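Local coordinates for protein cellobiose 2-epimerase (Caldibacillus thermoamylovorans, PDB 5ZHB) that probably catalyses the reversible epimerisation at C2 of the reducing-end sugar of cellobiose and related disaccharides, converting glucose to mannose units, at residues Y85-Q90 against K138-L143; T122-V127 against Q131-Y136; N184-V189 against I213-E218. All blocks are in the same frame, centred on the assembly; numbering follows the deposited sequence.

Interaction 1 (Y85-Q90 against K138-L143); sequences YVFDHQ and KQLYKL
The backbones of 85-90 and 138-143 stay apart: the nearest CA atoms, those of F87 and L140, are 10.0 Å from each other, and side chains alone span the distance. Helix 69-86 has just ended, F87 being the first residue beyond its helical turns, whereas 138-143 is continuous helix within 131-145. The F87 ring crosses the gap with CG anti to its backbone N (chi1 -167°), a torsion that sends CE2 and CZ to the helix. There F87 CE2 lies 4.0 Å from L140 CD2, the two side chains overlapping while they run opposite ways. The neighbouring ring atom, F87 CZ, comes within 3.7 Å of Q139 OE1; the glutamine stands nearly perpendicular to the phenylalanine, with amide and ring planes 82° apart. Behind F87, D88 OD1 accepts from Q90 N at 3.0 Å, an Asx turn, while OD2 makes salt bridges with K109 and R162. With no hydrogen bond between the segments, the contact rests on shape and apolar packing; Q139 spends its NE2 on D135, one turn back, and its OE1 only packs against the ring.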
loop_
_atom_site.group_PDB
_atom_site.type_symbol
_atom_site.label_atom_id
_atom_site.label_comp_id
_atom_site.label_asym_id
_atom_site.label_seq_id
_atom_site.Cartn_x
_atom_site.Cartn_y
_atom_site.Cartn_z
ATOM N N TYR A 85 -16.632 10.814 8.950
ATOM C CA TYR A 85 -16.388 10.076 10.180
ATOM C C TYR A 85 -14.899 9.823 10.475
ATOM O O TYR A 85 -14.509 9.845 11.639
ATOM C CB TYR A 85 -17.191 8.780 10.093
ATOM C CG TYR A 85 -18.691 9.058 10.045
ATOM C CD1 TYR A 85 -19.385 9.484 11.181
ATOM C CD2 TYR A 85 -19.397 8.944 8.854
ATOM C CE1 TYR A 85 -20.735 9.784 11.119
ATOM C CE2 TYR A 85 -20.756 9.216 8.788
ATOM C CZ TYR A 85 -21.420 9.654 9.922
ATOM O OH TYR A 85 -22.761 9.927 9.802
ATOM N N VAL A 86 -14.074 9.474 9.468
ATOM C CA VAL A 86 -12.713 9.029 9.766
ATOM C C VAL A 86 -11.846 10.243 10.093
ATOM O O VAL A 86 -10.965 10.151 10.947
ATOM C CB VAL A 86 -12.082 8.167 8.657
ATOM C CG1 VAL A 86 -10.608 7.831 8.949
ATOM C CG2 VAL A 86 -12.896 6.918 8.385
ATOM N N PHE A 87 -12.094 11.378 9.419
ATOM C CA PHE A 87 -11.431 12.640 9.705
ATOM C C PHE A 87 -11.931 13.145 11.051
ATOM O O PHE A 87 -13.128 13.119 11.319
ATOM C CB PHE A 87 -11.640 13.677 8.584
ATOM C CG PHE A 87 -10.728 14.901 8.666
ATOM C CD1 PHE A 87 -11.085 16.004 9.456
ATOM C CD2 PHE A 87 -9.501 14.956 7.995
ATOM C CE1 PHE A 87 -10.253 17.120 9.550
ATOM C CE2 PHE A 87 -8.663 16.075 8.096
ATOM C CZ PHE A 87 -9.033 17.143 8.877
ATOM N N ASP A 88 -10.996 13.578 11.902
ATOM C CA ASP A 88 -11.323 14.125 13.212
ATOM C C ASP A 88 -11.505 15.638 13.041
ATOM O O ASP A 88 -10.522 16.359 12.911
ATOM C CB ASP A 88 -10.176 13.840 14.161
ATOM C CG ASP A 88 -10.259 14.503 15.533
ATOM O OD1 ASP A 88 -11.237 15.290 15.794
ATOM O OD2 ASP A 88 -9.375 14.182 16.348
ATOM N N HIS A 89 -12.743 16.130 12.972
ATOM C CA HIS A 89 -12.926 17.545 12.654
ATOM C C HIS A 89 -12.499 18.474 13.790
ATOM O O HIS A 89 -12.299 19.663 13.540
ATOM C CB HIS A 89 -14.331 17.856 12.154
ATOM C CG HIS A 89 -14.606 17.195 10.860
ATOM N ND1 HIS A 89 -14.274 17.719 9.631
ATOM C CD2 HIS A 89 -15.160 15.985 10.641
ATOM C CE1 HIS A 89 -14.656 16.859 8.700
ATOM N NE2 HIS A 89 -15.200 15.806 9.296
ATOM N N GLN A 90 -12.319 17.940 15.002
ATOM C CA GLN A 90 -11.824 18.739 16.113
ATOM C C GLN A 90 -10.290 18.827 16.134
ATOM O O GLN A 90 -9.742 19.925 16.064
ATOM C CB GLN A 90 -12.433 18.231 17.420
ATOM C CG GLN A 90 -12.041 19.125 18.591
ATOM C CD GLN A 90 -12.812 18.889 19.874
ATOM O OE1 GLN A 90 -13.548 17.913 20.029
ATOM N NE2 GLN A 90 -12.606 19.782 20.831
ATOM N N LYS A 138 -4.020 18.487 1.237
ATOM C CA LYS A 138 -3.045 19.474 1.666
ATOM C C LYS A 138 -3.016 19.616 3.183
ATOM O O LYS A 138 -1.936 19.764 3.735
ATOM C CB LYS A 138 -3.266 20.819 0.967
ATOM C CG LYS A 138 -3.094 20.768 -0.547
ATOM C CD LYS A 138 -3.061 22.139 -1.207
ATOM C CE LYS A 138 -3.260 22.107 -2.686
ATOM N NZ LYS A 138 -3.327 23.466 -3.223
ATOM N N GLN A 139 -4.169 19.593 3.868
ATOM C CA GLN A 139 -4.144 19.628 5.329
ATOM C C GLN A 139 -3.340 18.457 5.916
ATOM O O GLN A 139 -2.586 18.628 6.870
ATOM C CB GLN A 139 -5.518 19.585 5.994
ATOM C CG GLN A 139 -6.362 20.834 5.771
ATOM C CD GLN A 139 -7.702 20.741 6.471
ATOM O OE1 GLN A 139 -7.768 20.381 7.655
ATOM N NE2 GLN A 139 -8.767 21.028 5.730
ATOM N N LEU A 140 -3.558 17.240 5.408
ATOM C CA LEU A 140 -2.851 16.081 5.932
ATOM C C LEU A 140 -1.356 16.201 5.643
ATOM O O LEU A 140 -0.562 15.887 6.507
ATOM C CB LEU A 140 -3.441 14.798 5.341
ATOM C CG LEU A 140 -4.928 14.564 5.616
ATOM C CD1 LEU A 140 -5.464 13.296 4.958
ATOM C CD2 LEU A 140 -5.145 14.515 7.115
ATOM N N TYR A 141 -0.993 16.634 4.427
ATOM C CA TYR A 141 0.394 16.910 4.055
ATOM C C TYR A 141 1.028 17.847 5.089
ATOM O O TYR A 141 2.127 17.610 5.583
ATOM C CB TYR A 141 0.414 17.455 2.617
ATOM C CG TYR A 141 1.724 18.088 2.158
ATOM C CD1 TYR A 141 2.893 17.336 2.068
ATOM C CD2 TYR A 141 1.807 19.446 1.846
ATOM C CE1 TYR A 141 4.095 17.912 1.696
ATOM C CE2 TYR A 141 3.004 20.033 1.453
ATOM C CZ TYR A 141 4.146 19.258 1.356
ATOM O OH TYR A 141 5.341 19.809 1.000
ATOM N N LYS A 142 0.294 18.894 5.466
ATOM C CA LYS A 142 0.803 19.892 6.395
ATOM C C LYS A 142 1.097 19.248 7.753
ATOM O O LYS A 142 2.137 19.491 8.370
ATOM C CB LYS A 142 -0.224 21.030 6.361
ATOM C CG LYS A 142 0.307 22.420 6.707
ATOM C CD LYS A 142 0.087 22.879 8.142
ATOM C CE LYS A 142 1.149 23.834 8.628
ATOM N NZ LYS A 142 1.486 24.896 7.668
ATOM N N LEU A 143 0.178 18.388 8.214
ATOM C CA LEU A 143 0.376 17.682 9.461
ATOM C C LEU A 143 1.643 16.840 9.402
ATOM O O LEU A 143 2.419 16.836 10.339
ATOM C CB LEU A 143 -0.863 16.835 9.769
ATOM C CG LEU A 143 -2.092 17.631 10.220
ATOM C CD1 LEU A 143 -3.344 16.789 10.254
ATOM C CD2 LEU A 143 -1.810 18.230 11.592
#

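Interaction 2 (T122-V127 against Q131-Y136); sequences TEYYRV and QEALDY
Y125 and L134 both have CG anti to the backbone N (chi1 -179° and 175°), and these torsions swing the tyrosine ring across the leucine, one face against L134 CB. The two belong to an antiparallel helical hairpin: helices 111-128 and 131-145 are joined by a very short turn, a pairing in keeping with the (alpha/alpha)6 barrel of the N-acylglucosamine 2-epimerase family. The axes of the two segments approach to 8.5 Å at 156°, and the nearest CA atoms are those of Y125 and A133.

L134 CB sits over the Y125 ring displaced toward its rim. It lies 3.9 Å from the ring centroid and makes a CH-pi contact, with Y125 CD1 its closest ring atom at 3.5 Å. Farther along the ring, L134 CD2 is 3.8 Å from Y125 CZ, so that CB covers the inner part of the ring and CD2 reaches its hydroxyl end. Q131 runs beside Y125 in the same direction, its chain bent at chi2, and brings OE1 to 4.1 Å from Y125 OH, a distance of packing rather than bonding. An alanine in place of Y125 would remove the ring and would probably leave L134 CB and CD2 without their aromatic partner, opening a gap between the helices near the turn.

Y124 meets A133 instead. Its hydroxyl bonds to N76 and its ring stacks on Y79, which ties the hairpin to helix 69-86. Within 122-127, R126 NH1 makes a salt bridge to E123 OE1, whose carboxylate also reaches R64 through OE2. A133 CB meets the Y124 ring at its edge, in plane, 3.9 Å from Y124 CD2.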
loop_
_atom_site.group_PDB
_atom_site.type_symbol
_atom_site.label_atom_id
_atom_site.label_comp_id
_atom_site.label_asym_id
_atom_site.label_seq_id
_atom_site.Cartn_x
_atom_site.Cartn_y
_atom_site.Cartn_z
ATOM N N THR A 122 -5.933 12.454 -3.161
ATOM C CA THR A 122 -5.371 12.933 -4.413
ATOM C C THR A 122 -5.899 12.098 -5.572
ATOM O O THR A 122 -6.272 12.665 -6.590
ATOM C CB THR A 122 -3.844 13.024 -4.351
ATOM O OG1 THR A 122 -3.242 11.768 -4.039
ATOM C CG2 THR A 122 -3.403 14.041 -3.317
ATOM N N GLU A 123 -6.036 10.774 -5.400
ATOM C CA GLU A 123 -6.563 9.942 -6.466
ATOM C C GLU A 123 -8.019 10.321 -6.775
ATOM O O GLU A 123 -8.431 10.392 -7.937
ATOM C CB GLU A 123 -6.466 8.466 -6.100
ATOM C CG GLU A 123 -6.691 7.512 -7.269
ATOM C CD GLU A 123 -5.604 7.569 -8.343
ATOM O OE1 GLU A 123 -4.506 8.136 -8.147
ATOM O OE2 GLU A 123 -5.919 7.040 -9.420
ATOM N N TYR A 124 -8.808 10.581 -5.730
ATOM C CA TYR A 124 -10.191 10.973 -5.920
ATOM C C TYR A 124 -10.219 12.319 -6.640
ATOM O O TYR A 124 -11.039 12.540 -7.530
ATOM C CB TYR A 124 -10.873 10.999 -4.551
ATOM C CG TYR A 124 -12.355 11.342 -4.609
ATOM C CD1 TYR A 124 -13.267 10.440 -5.111
ATOM C CD2 TYR A 124 -12.835 12.532 -4.066
ATOM C CE1 TYR A 124 -14.621 10.726 -5.116
ATOM C CE2 TYR A 124 -14.182 12.835 -4.082
ATOM C CZ TYR A 124 -15.075 11.933 -4.615
ATOM O OH TYR A 124 -16.429 12.186 -4.631
ATOM N N TYR A 125 -9.276 13.197 -6.288
ATOM C CA TYR A 125 -9.214 14.493 -6.939
ATOM C C TYR A 125 -8.924 14.303 -8.430
ATOM O O TYR A 125 -9.499 14.984 -9.269
ATOM C CB TYR A 125 -8.190 15.376 -6.238
ATOM C CG TYR A 125 -8.096 16.757 -6.867
ATOM C CD1 TYR A 125 -9.029 17.747 -6.570
ATOM C CD2 TYR A 125 -7.109 17.041 -7.800
ATOM C CE1 TYR A 125 -8.941 19.010 -7.146
ATOM C CE2 TYR A 125 -7.026 18.286 -8.399
ATOM C CZ TYR A 125 -7.930 19.276 -8.058
ATOM O OH TYR A 125 -7.786 20.496 -8.645
ATOM N N ARG A 126 -8.069 13.336 -8.778
ATOM C CA ARG A 126 -7.737 13.113 -10.179
ATOM C C ARG A 126 -9.005 12.895 -11.004
ATOM O O ARG A 126 -9.056 13.319 -12.153
ATOM C CB ARG A 126 -6.750 11.955 -10.392
ATOM C CG ARG A 126 -5.401 12.270 -9.764
ATOM C CD ARG A 126 -4.414 11.129 -9.792
ATOM N NE ARG A 126 -3.970 10.846 -11.158
ATOM C CZ ARG A 126 -3.290 9.778 -11.528
ATOM N NH1 ARG A 126 -2.998 8.821 -10.662
ATOM N NH2 ARG A 126 -2.936 9.643 -12.792
ATOM N N VAL A 127 -10.008 12.216 -10.452
ATOM C CA VAL A 127 -11.179 11.857 -11.236
ATOM C C VAL A 127 -12.381 12.767 -10.962
ATOM O O VAL A 127 -13.402 12.559 -11.610
ATOM C CB VAL A 127 -11.578 10.377 -11.066
ATOM C CG1 VAL A 127 -10.432 9.456 -11.477
ATOM C CG2 VAL A 127 -12.060 10.026 -9.659
ATOM N N GLN A 131 -12.485 20.207 -5.098
ATOM C CA GLN A 131 -11.543 21.104 -4.447
ATOM C C GLN A 131 -11.415 20.802 -2.952
ATOM O O GLN A 131 -10.347 20.998 -2.373
ATOM C CB GLN A 131 -11.969 22.557 -4.644
ATOM C CG GLN A 131 -10.903 23.564 -4.229
ATOM C CD GLN A 131 -9.605 23.407 -4.991
ATOM O OE1 GLN A 131 -9.586 23.280 -6.223
ATOM N NE2 GLN A 131 -8.502 23.395 -4.256
ATOM N N GLU A 132 -12.513 20.349 -2.334
ATOM C CA GLU A 132 -12.514 19.989 -0.926
ATOM C C GLU A 132 -11.532 18.828 -0.687
ATOM O O GLU A 132 -10.705 18.862 0.232
ATOM C CB GLU A 132 -13.968 19.659 -0.607
ATOM C CG GLU A 132 -14.211 19.356 0.864
ATOM C CD GLU A 132 -15.590 18.774 1.126
ATOM O OE1 GLU A 132 -15.857 17.557 0.857
ATOM O OE2 GLU A 132 -16.401 19.613 1.587
ATOM N N ALA A 133 -11.602 17.826 -1.568
ATOM C CA ALA A 133 -10.751 16.644 -1.478
ATOM C C ALA A 133 -9.282 17.059 -1.515
ATOM O O ALA A 133 -8.490 16.578 -0.710
ATOM C CB ALA A 133 -11.093 15.667 -2.594
ATOM N N LEU A 134 -8.929 17.989 -2.422
ATOM C CA LEU A 134 -7.545 18.420 -2.554
ATOM C C LEU A 134 -7.100 19.210 -1.318
ATOM O O LEU A 134 -5.964 19.036 -0.867
ATOM C CB LEU A 134 -7.318 19.217 -3.842
ATOM C CG LEU A 134 -5.919 19.827 -4.006
ATOM C CD1 LEU A 134 -4.844 18.744 -3.952
ATOM C CD2 LEU A 134 -5.767 20.647 -5.289
ATOM N N ASP A 135 -7.980 20.077 -0.787
ATOM C CA ASP A 135 -7.713 20.835 0.435
ATOM C C ASP A 135 -7.469 19.887 1.612
ATOM O O ASP A 135 -6.634 20.123 2.478
ATOM C CB ASP A 135 -8.894 21.725 0.798
ATOM C CG ASP A 135 -8.752 22.534 2.084
ATOM O OD1 ASP A 135 -7.809 23.352 2.169
ATOM O OD2 ASP A 135 -9.578 22.333 3.011
ATOM N N TYR A 136 -8.280 18.841 1.691
ATOM C CA TYR A 136 -8.116 17.846 2.743
ATOM C C TYR A 136 -6.729 17.227 2.619
ATOM O O TYR A 136 -6.022 17.104 3.616
ATOM C CB TYR A 136 -9.264 16.847 2.644
ATOM C CG TYR A 136 -10.520 17.200 3.430
ATOM C CD1 TYR A 136 -10.456 17.553 4.773
ATOM C CD2 TYR A 136 -11.777 17.131 2.839
ATOM C CE1 TYR A 136 -11.608 17.851 5.492
ATOM C CE2 TYR A 136 -12.938 17.412 3.550
ATOM C CZ TYR A 136 -12.855 17.765 4.884
ATOM O OH TYR A 136 -13.987 18.014 5.612
#

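Interaction 3 (N184-V189 against I213-E218); sequences NTHLHV and IDLFYE
Helices 183-199 and 203-220 form an antiparallel hairpin, and the contact lies well away from its turn, where F216 of one helix pushes its ring against the backbone of the other. The axes of the two segments are 10.8 Å apart at closest approach and inclined at 143°; H186 and F216 have the nearest CA atoms. F216 presents its edge: CZ lies 3.6 Å from L187 CA, and CE2 is 3.9 Å from H186 C, with H186 O and L187 N also near the ring plane. Beyond the backbone, L187 CB adds an apolar contact to F216 CZ at 3.8 Å. Such helix pairs are the building units of the (alpha/alpha)6 barrel expected for this epimerase family, and L187 also rests on E250 and A251 of helix 245-262, the next helix along the chain. H186, with CG anti to its carbonyl carbon (chi1 -74°), carries its imidazole clear of the F216 ring to the side of L215, whose CD1 is 4.3 Å from H186 CD2. Both ring nitrogens have backbone partners: ND1 bonds to T182 O and NE2 to Y156 N, which fixes the rotation of the imidazole, while W236 meets that ring edge-to-face.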
loop_
_atom_site.group_PDB
_atom_site.type_symbol
_atom_site.label_atom_id
_atom_site.label_comp_id
_atom_site.label_asym_id
_atom_site.label_seq_id
_atom_site.Cartn_x
_atom_site.Cartn_y
_atom_site.Cartn_z
ATOM N N ASN A 184 8.512 1.246 6.487
ATOM C CA ASN A 184 7.127 1.165 6.014
ATOM C C ASN A 184 6.490 2.550 5.943
ATOM O O ASN A 184 5.846 2.886 4.948
ATOM C CB ASN A 184 6.306 0.196 6.851
ATOM C CG ASN A 184 4.952 -0.061 6.229
ATOM O OD1 ASN A 184 4.870 -0.647 5.147
ATOM N ND2 ASN A 184 3.904 0.439 6.872
ATOM N N THR A 185 6.619 3.353 7.023
ATOM C CA THR A 185 6.006 4.681 7.043
ATOM C C THR A 185 6.599 5.570 5.953
ATOM O O THR A 185 5.868 6.231 5.236
ATOM C CB THR A 185 6.158 5.323 8.427
ATOM O OG1 THR A 185 5.407 4.527 9.337
ATOM C CG2 THR A 185 5.614 6.740 8.463
ATOM N N HIS A 186 7.935 5.531 5.785
ATOM C CA HIS A 186 8.610 6.311 4.763
ATOM C C HIS A 186 8.137 5.918 3.364
ATOM O O HIS A 186 7.955 6.780 2.498
ATOM C CB HIS A 186 10.128 6.196 4.987
ATOM C CG HIS A 186 10.549 7.015 6.174
ATOM N ND1 HIS A 186 10.443 6.550 7.468
ATOM C CD2 HIS A 186 11.034 8.289 6.259
ATOM C CE1 HIS A 186 10.850 7.515 8.307
ATOM N NE2 HIS A 186 11.217 8.584 7.600
ATOM N N LEU A 187 7.895 4.617 3.144
ATOM C CA LEU A 187 7.485 4.170 1.811
ATOM C C LEU A 187 6.148 4.806 1.438
ATOM O O LEU A 187 5.972 5.326 0.319
ATOM C CB LEU A 187 7.431 2.638 1.769
ATOM C CG LEU A 187 6.972 1.995 0.449
ATOM C CD1 LEU A 187 7.822 2.459 -0.700
ATOM C CD2 LEU A 187 6.975 0.490 0.519
ATOM N N HIS A 188 5.176 4.710 2.369
ATOM C CA HIS A 188 3.817 5.180 2.091
ATOM C C HIS A 188 3.737 6.706 2.110
ATOM O O HIS A 188 2.894 7.270 1.415
ATOM C CB HIS A 188 2.780 4.391 2.899
ATOM C CG HIS A 188 2.816 2.965 2.482
ATOM N ND1 HIS A 188 2.342 2.551 1.250
ATOM C CD2 HIS A 188 3.393 1.892 3.024
ATOM C CE1 HIS A 188 2.576 1.249 1.128
ATOM N NE2 HIS A 188 3.218 0.839 2.166
ATOM N N VAL A 189 4.627 7.390 2.837
ATOM C CA VAL A 189 4.710 8.827 2.671
ATOM C C VAL A 189 5.163 9.130 1.239
ATOM O O VAL A 189 4.580 9.972 0.570
ATOM C CB VAL A 189 5.596 9.507 3.727
ATOM C CG1 VAL A 189 5.826 10.987 3.410
ATOM C CG2 VAL A 189 4.985 9.338 5.109
ATOM N N ILE A 213 13.600 9.962 -1.340
ATOM C CA ILE A 213 14.335 9.072 -2.232
ATOM C C ILE A 213 15.754 8.885 -1.723
ATOM O O ILE A 213 16.277 7.771 -1.648
ATOM C CB ILE A 213 14.278 9.573 -3.682
ATOM C CG1 ILE A 213 12.880 9.439 -4.224
ATOM C CG2 ILE A 213 15.296 8.803 -4.553
ATOM C CD1 ILE A 213 12.585 10.339 -5.405
ATOM N N ASP A 214 16.359 9.981 -1.275
ATOM C CA ASP A 214 17.731 9.942 -0.787
ATOM C C ASP A 214 17.832 9.168 0.524
ATOM O O ASP A 214 18.756 8.367 0.704
ATOM C CB ASP A 214 18.307 11.346 -0.773
ATOM C CG ASP A 214 19.824 11.332 -0.774
ATOM O OD1 ASP A 214 20.398 10.829 -1.771
ATOM O OD2 ASP A 214 20.391 11.670 0.269
ATOM N N LEU A 215 16.829 9.334 1.415
ATOM C CA LEU A 215 16.758 8.512 2.608
ATOM C C LEU A 215 16.674 7.028 2.236
ATOM O O LEU A 215 17.319 6.187 2.861
ATOM C CB LEU A 215 15.567 8.936 3.469
ATOM C CG LEU A 215 15.661 10.270 4.221
ATOM C CD1 LEU A 215 14.310 10.637 4.790
ATOM C CD2 LEU A 215 16.661 10.165 5.325
ATOM N N PHE A 216 15.839 6.686 1.256
ATOM C CA PHE A 216 15.787 5.298 0.812
ATOM C C PHE A 216 17.167 4.843 0.338
ATOM O O PHE A 216 17.641 3.784 0.760
ATOM C CB PHE A 216 14.744 5.042 -0.277
ATOM C CG PHE A 216 13.425 4.604 0.348
ATOM C CD1 PHE A 216 13.236 3.280 0.736
ATOM C CD2 PHE A 216 12.446 5.538 0.643
ATOM C CE1 PHE A 216 12.057 2.888 1.349
ATOM C CE2 PHE A 216 11.265 5.142 1.251
ATOM C CZ PHE A 216 11.080 3.827 1.618
ATOM N N TYR A 217 17.783 5.657 -0.507
ATOM C CA TYR A 217 19.057 5.281 -1.127
ATOM C C TYR A 217 20.160 5.128 -0.068
ATOM O O TYR A 217 20.777 4.064 0.017
ATOM C CB TYR A 217 19.470 6.258 -2.224
ATOM C CG TYR A 217 20.813 5.828 -2.806
ATOM C CD1 TYR A 217 20.895 4.780 -3.724
ATOM C CD2 TYR A 217 21.999 6.427 -2.390
ATOM C CE1 TYR A 217 22.118 4.347 -4.221
ATOM C CE2 TYR A 217 23.223 6.011 -2.891
ATOM C CZ TYR A 217 23.281 4.981 -3.811
ATOM O OH TYR A 217 24.477 4.582 -4.307
ATOM N N GLU A 218 20.329 6.151 0.786
ATOM C CA GLU A 218 21.399 6.221 1.779
ATOM C C GLU A 218 21.151 5.409 3.045
ATOM O O GLU A 218 22.073 4.771 3.550
ATOM C CB GLU A 218 21.607 7.641 2.301
ATOM C CG GLU A 218 22.275 8.589 1.316
ATOM C CD GLU A 218 22.834 9.827 2.014
ATOM O OE1 GLU A 218 22.758 9.971 3.277
ATOM O OE2 GLU A 218 23.325 10.673 1.238
#

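In the fold
Interactions 1 and 2 share helix 131-145 and touch through Y136, whose ring packs on F87 and whose OH approaches H89 CE1 at 3.4 Å. Interaction 2 pairs that helix with its hairpin neighbour near the turn, whereas interaction 1 links it to the end of helix 69-86. Interaction 3 joins a separate hairpin, lies nearest the chain centre, and has all its touching residues buried; interaction 1 has partly exposed Q139 at its margin, and in interaction 2 Y125 is partly exposed and Q131 exposed. None has a hydrogen bond between its segments: a phenylalanine meeting a leucine methyl and an amide oxygen marks interaction 1, a face-on CH-pi contact interaction 2, ring-edge packing on backbone interaction 3.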